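Local coordinates for protein 3-hydroxyisobutyryl-CoA hydrolase (Mycobacterium thermoresistibile, PDB 4HDT) that probably hydrolyses 3-hydroxy-2-methylpropanoyl-CoA to 3-hydroxy-2-methylpropanoate and free CoA, and binds zinc ions, at residues Ala186-Pro191 against Ala209-His214; Tyr108-Asp113 against Asn128-Thr133; Asp241-Leu246 against Glu256-Ile261; Pro161-Leu166 against Trp229-Tyr234. All blocks are in the same frame, centred on the assembly; numbering follows the deposited sequence.

Interaction 1 (Ala186-Pro191 against Ala209-His214)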
loop_
_atom_site.group_PDB
_atom_site.type_symbol
_atom_site.label_atom_id
_atom_site.label_comp_id
_atom_site.label_asym_id
_atom_site.label_seq_id
_atom_site.Cartn_x
_atom_site.Cartn_y
_atom_site.Cartn_z
ATOM N N ALA A 186 -5.603 -8.264 4.646
ATOM C CA ALA A 186 -5.016 -9.593 4.831
ATOM C C ALA A 186 -6.096 -10.565 5.294
ATOM O O ALA A 186 -7.177 -10.131 5.692
ATOM C CB ALA A 186 -3.863 -9.538 5.842
ATOM N N ASP A 187 -5.736 -11.833 5.278
ATOM C CA ASP A 187 -6.658 -12.958 5.483
ATOM C C ASP A 187 -6.324 -13.808 6.748
ATOM O O ASP A 187 -7.243 -14.302 7.412
ATOM C CB ASP A 187 -6.588 -13.863 4.263
ATOM C CG ASP A 187 -6.913 -13.137 2.946
ATOM O OD1 ASP A 187 -8.047 -12.550 2.861
ATOM O OD2 ASP A 187 -6.057 -13.201 2.017
ATOM N N HIS A 188 -5.036 -14.060 7.000
ATOM C CA HIS A 188 -4.605 -15.081 7.964
ATOM C C HIS A 188 -3.468 -14.515 8.831
ATOM O O HIS A 188 -2.703 -13.665 8.381
ATOM C CB HIS A 188 -4.081 -16.322 7.273
ATOM C CG HIS A 188 -5.023 -16.887 6.242
ATOM N ND1 HIS A 188 -6.179 -17.523 6.588
ATOM C CD2 HIS A 188 -4.976 -16.878 4.889
ATOM C CE1 HIS A 188 -6.820 -17.900 5.488
ATOM N NE2 HIS A 188 -6.110 -17.517 4.445
ATOM N N TYR A 189 -3.431 -15.010 10.050
ATOM C CA TYR A 189 -2.438 -14.592 11.074
ATOM C C TYR A 189 -1.567 -15.768 11.503
ATOM O O TYR A 189 -2.089 -16.832 11.874
ATOM C CB TYR A 189 -3.169 -14.014 12.265
ATOM C CG TYR A 189 -2.304 -13.714 13.459
ATOM C CD1 TYR A 189 -1.638 -12.500 13.585
ATOM C CD2 TYR A 189 -2.163 -14.659 14.451
ATOM C CE1 TYR A 189 -0.871 -12.248 14.718
ATOM C CE2 TYR A 189 -1.403 -14.433 15.555
ATOM C CZ TYR A 189 -0.766 -13.231 15.686
ATOM O OH TYR A 189 -0.017 -13.061 16.816
ATOM N N VAL A 190 -0.241 -15.592 11.412
ATOM C CA VAL A 190 0.729 -16.627 11.750
ATOM C C VAL A 190 1.825 -15.891 12.541
ATOM O O VAL A 190 2.390 -14.934 12.012
ATOM C CB VAL A 190 1.388 -17.287 10.497
ATOM C CG1 VAL A 190 2.482 -18.279 10.894
ATOM C CG2 VAL A 190 0.376 -18.045 9.646
ATOM N N PRO A 191 2.122 -16.314 13.794
ATOM C CA PRO A 191 3.237 -15.658 14.540
ATOM C C PRO A 191 4.579 -15.689 13.793
ATOM O O PRO A 191 4.866 -16.611 13.068
ATOM C CB PRO A 191 3.289 -16.448 15.865
ATOM C CG PRO A 191 1.985 -17.163 15.977
ATOM C CD PRO A 191 1.475 -17.378 14.585
ATOM N N ALA A 209 -2.890 -27.124 3.965
ATOM C CA ALA A 209 -2.227 -27.856 5.061
ATOM C C ALA A 209 -1.362 -26.918 5.916
ATOM O O ALA A 209 -1.344 -27.009 7.139
ATOM C CB ALA A 209 -1.354 -28.979 4.504
ATOM N N ALA A 210 -0.642 -26.021 5.266
ATOM C CA ALA A 210 0.205 -25.086 6.006
ATOM C C ALA A 210 -0.622 -24.182 6.910
ATOM O O ALA A 210 -0.258 -23.915 8.058
ATOM C CB ALA A 210 1.042 -24.260 5.048
ATOM N N LEU A 211 -1.740 -23.698 6.389
ATOM C CA LEU A 211 -2.638 -22.860 7.158
ATOM C C LEU A 211 -3.253 -23.606 8.320
ATOM O O LEU A 211 -3.254 -23.117 9.433
ATOM C CB LEU A 211 -3.751 -22.300 6.275
ATOM C CG LEU A 211 -3.255 -21.231 5.297
ATOM C CD1 LEU A 211 -4.342 -20.987 4.263
ATOM C CD2 LEU A 211 -2.871 -19.927 6.006
ATOM N N ALA A 212 -3.761 -24.802 8.054
ATOM C CA ALA A 212 -4.392 -25.588 9.096
ATOM C C ALA A 212 -3.418 -25.822 10.256
ATOM O O ALA A 212 -3.820 -25.812 11.415
ATOM C CB ALA A 212 -4.884 -26.910 8.518
ATOM N N ALA A 213 -2.143 -26.000 9.930
ATOM C CA ALA A 213 -1.106 -26.322 10.891
ATOM C C ALA A 213 -0.484 -25.140 11.631
ATOM O O ALA A 213 0.080 -25.355 12.707
ATOM C CB ALA A 213 0.002 -27.102 10.205
ATOM N N HIS A 214 -0.517 -23.935 11.043
ATOM C CA HIS A 214 0.243 -22.779 11.593
ATOM C C HIS A 214 -0.534 -21.474 11.801
ATOM O O HIS A 214 -0.100 -20.619 12.571
ATOM C CB HIS A 214 1.482 -22.502 10.739
ATOM C CG HIS A 214 2.491 -23.606 10.762
ATOM N ND1 HIS A 214 2.639 -24.502 9.724
ATOM C CD2 HIS A 214 3.403 -23.961 11.698
ATOM C CE1 HIS A 214 3.596 -25.363 10.022
ATOM N NE2 HIS A 214 4.083 -25.051 11.209
#
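L211 of helix 207-214 lays its two methyl groups over the imidazole of H188 on strand 188-189. H188 can be followed outward. Its CB points at the helix and lies 4.0 Å from CD2 of L211. H188 CG comes closest, 3.7 Å from L211 CD2. Ring atoms ND1 and CD2 also stay near L211 CD2. At the tip, NE2 and CE1 pass to the other branch, with H188 NE2 3.9 Å from L211 CD1. The ring thus spans both methyls, and the two side chains cross at about a right angle. L211 CD2 sits over the ring face, 4.0 Å from the centroid of the H188 ring and 21° off the normal, which is a CH-pi contact. CB of D187 lies over the opposite face, toward the ring's rim.

Further along, V190 has its CB directed at the last turn of the helix. CG1 is anti to the backbone N (chi1 175°) and CG2 lies beside that N. V190 CG1 and CG2 are each 3.9 Å from H214 O. This carbonyl is buried by the contact and finds no hydrogen-bond partner in the model. CD of P191 touches it as well. On the adjacent strand, V129 packs on H188 and V131 on V190. Helix packing against the last strand of the sheet fits the layered alpha/beta crotonase fold.

Interaction 2 (Tyr108-Asp113 against Asn128-Thr133)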
loop_
_atom_site.group_PDB
_atom_site.type_symbol
_atom_site.label_atom_id
_atom_site.label_comp_id
_atom_site.label_asym_id
_atom_site.label_seq_id
_atom_site.Cartn_x
_atom_site.Cartn_y
_atom_site.Cartn_z
ATOM N N TYR A 108 -1.706 -17.127 -4.657
ATOM C CA TYR A 108 -0.611 -16.169 -4.506
ATOM C C TYR A 108 -0.613 -15.864 -3.006
ATOM O O TYR A 108 -1.520 -15.195 -2.474
ATOM C CB TYR A 108 -0.846 -14.912 -5.356
ATOM C CG TYR A 108 0.216 -13.823 -5.292
ATOM C CD1 TYR A 108 0.291 -12.957 -4.219
ATOM C CD2 TYR A 108 1.106 -13.611 -6.351
ATOM C CE1 TYR A 108 1.233 -11.931 -4.169
ATOM C CE2 TYR A 108 2.044 -12.619 -6.304
ATOM C CZ TYR A 108 2.097 -11.751 -5.233
ATOM O OH TYR A 108 3.029 -10.725 -5.181
ATOM N N VAL A 109 0.429 -16.368 -2.363
ATOM C CA VAL A 109 0.583 -16.292 -0.924
ATOM C C VAL A 109 1.567 -15.173 -0.612
ATOM O O VAL A 109 2.678 -15.147 -1.140
ATOM C CB VAL A 109 1.143 -17.625 -0.366
ATOM C CG1 VAL A 109 1.328 -17.554 1.127
ATOM C CG2 VAL A 109 0.284 -18.823 -0.794
ATOM N N SER A 110 1.163 -14.206 0.194
ATOM C CA SER A 110 2.101 -13.117 0.527
ATOM C C SER A 110 2.371 -13.141 2.006
ATOM O O SER A 110 1.454 -13.349 2.826
ATOM C CB SER A 110 1.585 -11.784 0.120
ATOM O OG SER A 110 0.324 -11.542 0.713
ATOM N N ILE A 111 3.651 -13.029 2.348
ATOM C CA ILE A 111 4.081 -13.018 3.753
ATOM C C ILE A 111 4.378 -11.594 4.187
ATOM O O ILE A 111 5.502 -11.103 4.109
ATOM C CB ILE A 111 5.304 -13.930 4.022
ATOM C CG1 ILE A 111 5.117 -15.330 3.420
ATOM C CG2 ILE A 111 5.625 -13.969 5.519
ATOM C CD1 ILE A 111 3.960 -16.091 3.975
ATOM N N MET A 112 3.316 -10.931 4.644
ATOM C CA MET A 112 3.375 -9.513 5.004
ATOM C C MET A 112 3.746 -9.414 6.492
ATOM O O MET A 112 3.006 -8.925 7.341
ATOM C CB MET A 112 2.013 -8.871 4.661
ATOM C CG MET A 112 1.804 -8.713 3.150
ATOM S SD MET A 112 0.344 -7.760 2.708
ATOM C CE MET A 112 -0.874 -8.982 3.124
ATOM N N ASP A 113 4.970 -9.832 6.748
ATOM C CA ASP A 113 5.604 -9.843 8.060
ATOM C C ASP A 113 6.323 -8.525 8.276
ATOM O O ASP A 113 6.749 -7.855 7.343
ATOM C CB ASP A 113 6.593 -10.993 8.042
ATOM C CG ASP A 113 7.391 -11.107 9.298
ATOM O OD1 ASP A 113 6.866 -11.077 10.395
ATOM O OD2 ASP A 113 8.615 -11.261 9.150
ATOM N N ASN A 128 -4.190 -13.553 -2.787
ATOM C CA ASN A 128 -5.372 -14.280 -2.391
ATOM C C ASN A 128 -5.192 -15.143 -1.184
ATOM O O ASN A 128 -6.174 -15.667 -0.638
ATOM C CB ASN A 128 -5.934 -15.080 -3.579
ATOM C CG ASN A 128 -4.865 -15.886 -4.274
ATOM O OD1 ASN A 128 -4.337 -16.791 -3.671
ATOM N ND2 ASN A 128 -4.618 -15.639 -5.609
ATOM N N VAL A 129 -3.935 -15.268 -0.745
ATOM C CA VAL A 129 -3.625 -15.880 0.549
ATOM C C VAL A 129 -2.649 -14.958 1.292
ATOM O O VAL A 129 -1.407 -15.122 1.243
ATOM C CB VAL A 129 -3.047 -17.290 0.453
ATOM C CG1 VAL A 129 -2.971 -17.938 1.827
ATOM C CG2 VAL A 129 -3.907 -18.159 -0.445
ATOM N N ARG A 130 -3.230 -13.995 2.012
ATOM C CA ARG A 130 -2.464 -12.875 2.568
ATOM C C ARG A 130 -2.230 -13.108 4.045
ATOM O O ARG A 130 -3.184 -13.178 4.817
ATOM C CB ARG A 130 -3.238 -11.585 2.363
ATOM C CG ARG A 130 -3.490 -11.257 0.869
ATOM C CD ARG A 130 -4.449 -10.121 0.648
ATOM N NE ARG A 130 -5.769 -10.417 1.218
ATOM C CZ ARG A 130 -6.707 -9.494 1.396
ATOM N NH1 ARG A 130 -6.508 -8.253 0.980
ATOM N NH2 ARG A 130 -7.858 -9.801 1.989
ATOM N N VAL A 131 -0.969 -13.270 4.385
ATOM C CA VAL A 131 -0.575 -13.665 5.765
ATOM C C VAL A 131 0.106 -12.488 6.464
ATOM O O VAL A 131 1.014 -11.832 5.892
ATOM C CB VAL A 131 0.388 -14.860 5.736
ATOM C CG1 VAL A 131 0.833 -15.241 7.139
ATOM C CG2 VAL A 131 -0.246 -16.062 4.999
ATOM N N VAL A 132 -0.369 -12.178 7.659
ATOM C CA VAL A 132 0.294 -11.203 8.534
ATOM C C VAL A 132 0.700 -11.882 9.817
ATOM O O VAL A 132 0.320 -13.027 10.079
ATOM C CB VAL A 132 -0.595 -9.968 8.828
ATOM C CG1 VAL A 132 -0.729 -9.070 7.597
ATOM C CG2 VAL A 132 -1.970 -10.405 9.306
ATOM N N THR A 133 1.539 -11.208 10.615
ATOM C CA THR A 133 2.117 -11.828 11.793
ATOM C C THR A 133 1.993 -10.890 12.994
ATOM O O THR A 133 1.432 -9.790 12.875
ATOM C CB THR A 133 3.630 -12.105 11.609
ATOM O OG1 THR A 133 4.353 -10.839 11.652
ATOM C CG2 THR A 133 3.926 -12.816 10.302
#
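V129 N bonds to Y108 O and S110 N to V129 O, so V129 is gripped by the residues either side of V109. V131 is held likewise, its N by S110 O and its O by M112 N. V109 and I111 turn their own backbone bonds to strand 56-61. Y108 O also accepts from N128 N. The strands run parallel; their axes approach to 4.7 Å at 14°.

Side-chain polar bonds close the ends. N128 OD1 accepts from Y108 N at 2.8 Å, with an N-H...O angle of 168°. A chi1 of 49° sets CG of N128 between its backbone N and carbonyl carbon, and this turns the amide back to Y108. Its ND2 donates to K106 O. At the other end T133 OG1 donates to D113 OD1 at 2.8 Å, and D113 OD1 accepts on its anti lone pair. The same oxygen is bonded to H192 ND1. Since H192 is a zinc ligand, D113 is a second-shell residue that may orient and polarise its imidazole. S110 OG is bonded to G124 O. R130 forms a salt bridge with D187 and hydrogen bonds to the carbonyls of G184 and A125.

Apolar contacts line both faces. V109 CG2 lies 3.9 Å from V129 CB, and I111 CD1 is 4.2 Å from V131 CB. Helices 195-205 and 207-214 cover this face. On the other, M112 CB lies 4.0 Å from V132 CG1. The bend of M112 at chi3 brings its CE to 3.6 Å from R130 CB. These are adjacent parallel strands in the main sheet of the crotonase fold.

Interaction 3 (Asp241-Leu246 against Glu256-Ile261)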
loop_
_atom_site.group_PDB
_atom_site.type_symbol
_atom_site.label_atom_id
_atom_site.label_comp_id
_atom_site.label_asym_id
_atom_site.label_seq_id
_atom_site.Cartn_x
_atom_site.Cartn_y
_atom_site.Cartn_z
ATOM N N ASP A 241 -12.922 19.698 8.306
ATOM C CA ASP A 241 -14.089 19.229 9.094
ATOM C C ASP A 241 -13.735 18.033 9.989
ATOM O O ASP A 241 -14.171 17.945 11.160
ATOM C CB ASP A 241 -15.277 18.848 8.204
ATOM C CG ASP A 241 -15.896 20.044 7.507
ATOM O OD1 ASP A 241 -15.786 21.168 8.045
ATOM O OD2 ASP A 241 -16.492 19.860 6.418
ATOM N N ILE A 242 -12.961 17.110 9.430
ATOM C CA ILE A 242 -12.542 15.901 10.124
ATOM C C ILE A 242 -11.632 16.222 11.322
ATOM O O ILE A 242 -11.873 15.763 12.449
ATOM C CB ILE A 242 -11.917 14.889 9.135
ATOM C CG1 ILE A 242 -12.980 14.418 8.148
ATOM C CG2 ILE A 242 -11.204 13.768 9.889
ATOM C CD1 ILE A 242 -12.424 13.583 6.988
ATOM N N ILE A 243 -10.633 17.066 11.087
ATOM C CA ILE A 243 -9.741 17.502 12.152
ATOM C C ILE A 243 -10.547 18.174 13.265
ATOM O O ILE A 243 -10.346 17.863 14.442
ATOM C CB ILE A 243 -8.644 18.450 11.602
ATOM C CG1 ILE A 243 -7.721 17.688 10.654
ATOM C CG2 ILE A 243 -7.847 19.104 12.730
ATOM C CD1 ILE A 243 -6.779 18.593 9.902
ATOM N N ALA A 244 -11.462 19.080 12.906
ATOM C CA ALA A 244 -12.326 19.754 13.919
ATOM C C ALA A 244 -13.124 18.772 14.752
ATOM O O ALA A 244 -13.226 18.930 15.960
ATOM C CB ALA A 244 -13.257 20.776 13.264
ATOM N N ALA A 245 -13.666 17.746 14.104
ATOM C CA ALA A 245 -14.453 16.760 14.823
ATOM C C ALA A 245 -13.579 15.927 15.758
ATOM O O ALA A 245 -13.964 15.639 16.887
ATOM C CB ALA A 245 -15.156 15.851 13.834
ATOM N N LEU A 246 -12.399 15.512 15.274
ATOM C CA LEU A 246 -11.482 14.745 16.117
ATOM C C LEU A 246 -11.112 15.597 17.349
ATOM O O LEU A 246 -11.077 15.089 18.469
ATOM C CB LEU A 246 -10.197 14.359 15.347
ATOM C CG LEU A 246 -10.362 13.318 14.263
ATOM C CD1 LEU A 246 -9.174 13.318 13.294
ATOM C CD2 LEU A 246 -10.597 11.938 14.883
ATOM N N GLU A 256 -4.703 12.534 19.162
ATOM C CA GLU A 256 -3.498 12.008 18.561
ATOM C C GLU A 256 -3.635 11.898 17.053
ATOM O O GLU A 256 -2.698 12.226 16.299
ATOM C CB GLU A 256 -3.174 10.624 19.087
ATOM N N ALA A 257 -4.790 11.429 16.592
ATOM C CA ALA A 257 -5.059 11.369 15.162
ATOM C C ALA A 257 -5.043 12.743 14.549
ATOM O O ALA A 257 -4.436 12.953 13.509
ATOM C CB ALA A 257 -6.388 10.680 14.883
ATOM N N ALA A 258 -5.733 13.689 15.157
ATOM C CA ALA A 258 -5.726 15.071 14.692
ATOM C C ALA A 258 -4.335 15.660 14.622
ATOM O O ALA A 258 -3.969 16.304 13.637
ATOM C CB ALA A 258 -6.621 15.932 15.566
ATOM N N ASP A 259 -3.555 15.462 15.665
ATOM C CA ASP A 259 -2.177 15.976 15.684
ATOM C C ASP A 259 -1.365 15.421 14.534
ATOM O O ASP A 259 -0.537 16.154 13.966
ATOM C CB ASP A 259 -1.460 15.593 16.987
ATOM C CG ASP A 259 -1.970 16.373 18.236
ATOM O OD1 ASP A 259 -2.636 17.429 18.165
ATOM O OD2 ASP A 259 -1.681 15.910 19.364
ATOM N N LEU A 260 -1.561 14.138 14.235
ATOM C CA LEU A 260 -0.756 13.476 13.174
ATOM C C LEU A 260 -1.173 13.992 11.791
ATOM O O LEU A 260 -0.317 14.349 10.971
ATOM C CB LEU A 260 -0.774 11.950 13.280
ATOM C CG LEU A 260 0.154 11.138 12.384
ATOM C CD1 LEU A 260 1.579 11.640 12.525
ATOM C CD2 LEU A 260 0.094 9.639 12.654
ATOM N N ILE A 261 -2.472 14.104 11.567
ATOM C CA ILE A 261 -3.004 14.622 10.319
ATOM C C ILE A 261 -2.482 16.019 10.048
ATOM O O ILE A 261 -2.150 16.382 8.911
ATOM C CB ILE A 261 -4.566 14.615 10.329
ATOM C CG1 ILE A 261 -5.055 13.174 10.333
ATOM C CG2 ILE A 261 -5.141 15.375 9.139
ATOM C CD1 ILE A 261 -6.523 13.050 10.622
#
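I261 meets both I243 and L246, one with each branch. Its CG2 lies 3.7 Å from I243 CD1 and 3.8 Å from I243 CG1. These two isoleucines slide past each other in opposite directions. Its CD1 reaches L246 CD1 at 3.8 Å, and there the side chains cross at about a right angle. The branching of I261 explains the double contact: CG2 is anti to the backbone N, while CG1 (chi1 -67°) lies beside that N and carries CD1 toward the leucine.

Two alanines complete the first shell. A258 CB touches L246 CB at 3.9 Å, and I243 CG2 lies 4.4 Å from A258 CB. A257 CB approaches L246 CD1 at 4.2 Å. The small residues bring the backbones close, with the CA atoms of I243 and A258 only 5.3 Å apart. No hydrogen bond crosses between the segments; the contact is purely apolar.

The segment axes approach to 8.9 Å and run roughly antiparallel, at a signed crossing angle of -147°. A salt bridge from D259 to R247 adds a polar tie between the two helices. They form an antiparallel helical hairpin, helix 239-249 followed by helix 252-261. W229 and C233 of helix 227-233 pack on L246. Helix 164-171 meets the other arm through H167 and T171 on A257, and Y234 touches both I242 and I261.

Interaction 4 (Pro161-Leu166 against Trp229-Tyr234)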
loop_
_atom_site.group_PDB
_atom_site.type_symbol
_atom_site.label_atom_id
_atom_site.label_comp_id
_atom_site.label_asym_id
_atom_site.label_seq_id
_atom_site.Cartn_x
_atom_site.Cartn_y
_atom_site.Cartn_z
ATOM N N PRO A 161 -13.901 -1.523 6.721
ATOM C CA PRO A 161 -15.134 -1.229 7.446
ATOM C C PRO A 161 -15.258 0.229 7.851
ATOM O O PRO A 161 -14.256 0.863 8.238
ATOM C CB PRO A 161 -15.039 -2.144 8.677
ATOM C CG PRO A 161 -14.044 -3.206 8.362
ATOM C CD PRO A 161 -13.073 -2.514 7.437
ATOM N N GLY A 162 -16.487 0.755 7.810
ATOM C CA GLY A 162 -16.706 2.081 8.374
ATOM C C GLY A 162 -15.858 3.121 7.678
ATOM O O GLY A 162 -15.735 3.117 6.457
ATOM N N LYS A 163 -15.241 3.998 8.476
ATOM C CA LYS A 163 -14.282 4.985 7.984
ATOM C C LYS A 163 -12.856 4.607 8.367
ATOM O O LYS A 163 -11.983 5.462 8.344
ATOM C CB LYS A 163 -14.614 6.376 8.530
ATOM C CG LYS A 163 -16.021 6.852 8.207
ATOM C CD LYS A 163 -16.263 6.906 6.716
ATOM C CE LYS A 163 -17.677 7.336 6.386
ATOM N NZ LYS A 163 -17.938 7.078 4.956
ATOM N N LEU A 164 -12.620 3.353 8.744
ATOM C CA LEU A 164 -11.266 2.936 9.098
ATOM C C LEU A 164 -10.244 3.223 7.992
ATOM O O LEU A 164 -9.090 3.586 8.271
ATOM C CB LEU A 164 -11.235 1.454 9.456
ATOM C CG LEU A 164 -11.950 0.976 10.745
ATOM C CD1 LEU A 164 -11.677 -0.491 10.968
ATOM C CD2 LEU A 164 -11.635 1.766 11.972
ATOM N N GLY A 165 -10.674 3.057 6.747
ATOM C CA GLY A 165 -9.790 3.358 5.608
ATOM C C GLY A 165 -9.374 4.820 5.530
ATOM O O GLY A 165 -8.189 5.151 5.228
ATOM N N LEU A 166 -10.306 5.744 5.777
ATOM C CA LEU A 166 -9.941 7.176 5.780
ATOM C C LEU A 166 -8.980 7.495 6.892
ATOM O O LEU A 166 -8.042 8.290 6.738
ATOM C CB LEU A 166 -11.181 8.091 5.934
ATOM C CG LEU A 166 -12.112 8.089 4.795
ATOM C CD1 LEU A 166 -13.263 9.069 5.072
ATOM C CD2 LEU A 166 -11.413 8.491 3.533
ATOM N N TRP A 229 -15.299 6.237 17.362
ATOM C CA TRP A 229 -14.907 7.655 17.195
ATOM C C TRP A 229 -14.351 7.936 15.795
ATOM O O TRP A 229 -14.473 9.051 15.277
ATOM C CB TRP A 229 -13.937 8.164 18.285
ATOM C CG TRP A 229 -12.585 7.499 18.380
ATOM C CD1 TRP A 229 -12.223 6.540 19.266
ATOM C CD2 TRP A 229 -11.428 7.750 17.573
ATOM N NE1 TRP A 229 -10.945 6.161 19.075
ATOM C CE2 TRP A 229 -10.410 6.900 18.050
ATOM C CE3 TRP A 229 -11.127 8.634 16.534
ATOM C CZ2 TRP A 229 -9.137 6.888 17.499
ATOM C CZ3 TRP A 229 -9.877 8.614 15.997
ATOM C CH2 TRP A 229 -8.891 7.752 16.476
ATOM N N ILE A 230 -13.757 6.926 15.175
ATOM C CA ILE A 230 -13.370 7.044 13.767
ATOM C C ILE A 230 -14.601 7.307 12.899
ATOM O O ILE A 230 -14.635 8.267 12.156
ATOM C CB ILE A 230 -12.568 5.804 13.307
ATOM C CG1 ILE A 230 -11.194 5.803 13.970
ATOM C CG2 ILE A 230 -12.385 5.827 11.792
ATOM C CD1 ILE A 230 -10.420 4.491 13.875
ATOM N N ASP A 231 -15.629 6.475 13.033
ATOM C CA ASP A 231 -16.848 6.654 12.236
ATOM C C ASP A 231 -17.552 7.978 12.577
ATOM O O ASP A 231 -18.129 8.615 11.694
ATOM C CB ASP A 231 -17.803 5.492 12.476
ATOM C CG ASP A 231 -17.374 4.228 11.791
ATOM O OD1 ASP A 231 -16.277 4.184 11.168
ATOM O OD2 ASP A 231 -18.162 3.248 11.868
ATOM N N GLU A 232 -17.478 8.401 13.840
ATOM C CA GLU A 232 -18.034 9.673 14.281
ATOM C C GLU A 232 -17.372 10.852 13.596
ATOM O O GLU A 232 -18.023 11.803 13.222
ATOM C CB GLU A 232 -17.817 9.821 15.798
ATOM C CG GLU A 232 -18.198 11.160 16.451
ATOM C CD GLU A 232 -17.810 11.251 17.923
ATOM O OE1 GLU A 232 -17.305 10.224 18.442
ATOM O OE2 GLU A 232 -18.046 12.313 18.565
ATOM N N CYS A 233 -16.057 10.803 13.517
ATOM C CA CYS A 233 -15.285 11.983 13.194
ATOM C C CYS A 233 -14.910 12.067 11.737
ATOM O O CYS A 233 -14.691 13.179 11.231
ATOM C CB CYS A 233 -14.022 12.060 14.074
ATOM S SG CYS A 233 -14.408 12.307 15.827
ATOM N N TYR A 234 -14.807 10.933 11.051
ATOM C CA TYR A 234 -14.350 10.949 9.662
ATOM C C TYR A 234 -15.478 11.053 8.640
ATOM O O TYR A 234 -15.252 10.843 7.464
ATOM C CB TYR A 234 -13.433 9.741 9.386
ATOM C CG TYR A 234 -12.018 9.828 9.958
ATOM C CD1 TYR A 234 -11.728 9.418 11.242
ATOM C CD2 TYR A 234 -10.979 10.289 9.171
ATOM C CE1 TYR A 234 -10.426 9.464 11.746
ATOM C CE2 TYR A 234 -9.685 10.357 9.651
ATOM C CZ TYR A 234 -9.392 9.930 10.918
ATOM O OH TYR A 234 -8.128 9.942 11.405
#
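K163 runs its CB and CG alongside CB of Y234, with the two CB atoms 3.7 Å apart. The two side chains slide past each other in opposite directions. The lysine chain bends at chi2 (-59°), and its CD passes near Y234 O while the end leads away from the helix.

The backbone N of K163 makes the hydrogen bond of this contact, donating to D231 OD1 at 2.9 Å and 164°. The donor comes from above the carboxylate, 36° out of its plane. G162 CA rests 3.5 Å from D231 OD1. D231 has a second partner, since OD2 forms a salt bridge with R227. The carboxylate is therefore held at both oxygens.

The remaining contacts are made by hydrocarbon groups, two of them against carbonyl oxygens. I230 spreads its two branches: CG2, anti to the backbone N, lies 3.5 Å from K163 O, and CD1 meets L164 CD2 at 3.5 Å. The side chains of L164 and I230 cross at about a right angle. L166 CB lies 3.9 Å from Y234 CD2, and its CD1 lies 3.6 Å from Y234 O. The tyrosine hydroxyl is hydrogen-bonded to H167 ND1.

P161 to L164 form a type II' beta turn, with L164 N bonded to P161 O. K163 takes the N-cap position of helix 164-171. The motif is a beta turn leading into a helix, docked on the C-terminal end of helix 227-233.

From the N terminus, interaction 2 comes first. It closes the loop that leaves strand 108-112 and returns as strand 129-132. Segment 161-166 then opens the long loop of interaction 4. Interaction 1 is nested inside that loop, joining 186-191 to 209-214. Interaction 4 closes at 229-234, and interaction 3 follows in series as a short hairpin. Interactions 1 and 2 touch, because strands 188-189 and 129-132 are neighbours in one sheet; H188 O and V132 N form a probable hydrogen bond between them. Interactions 3 and 4 share a helical cluster, where A245 O packs against C233 SG. The sheet pair and the helical pair do not touch.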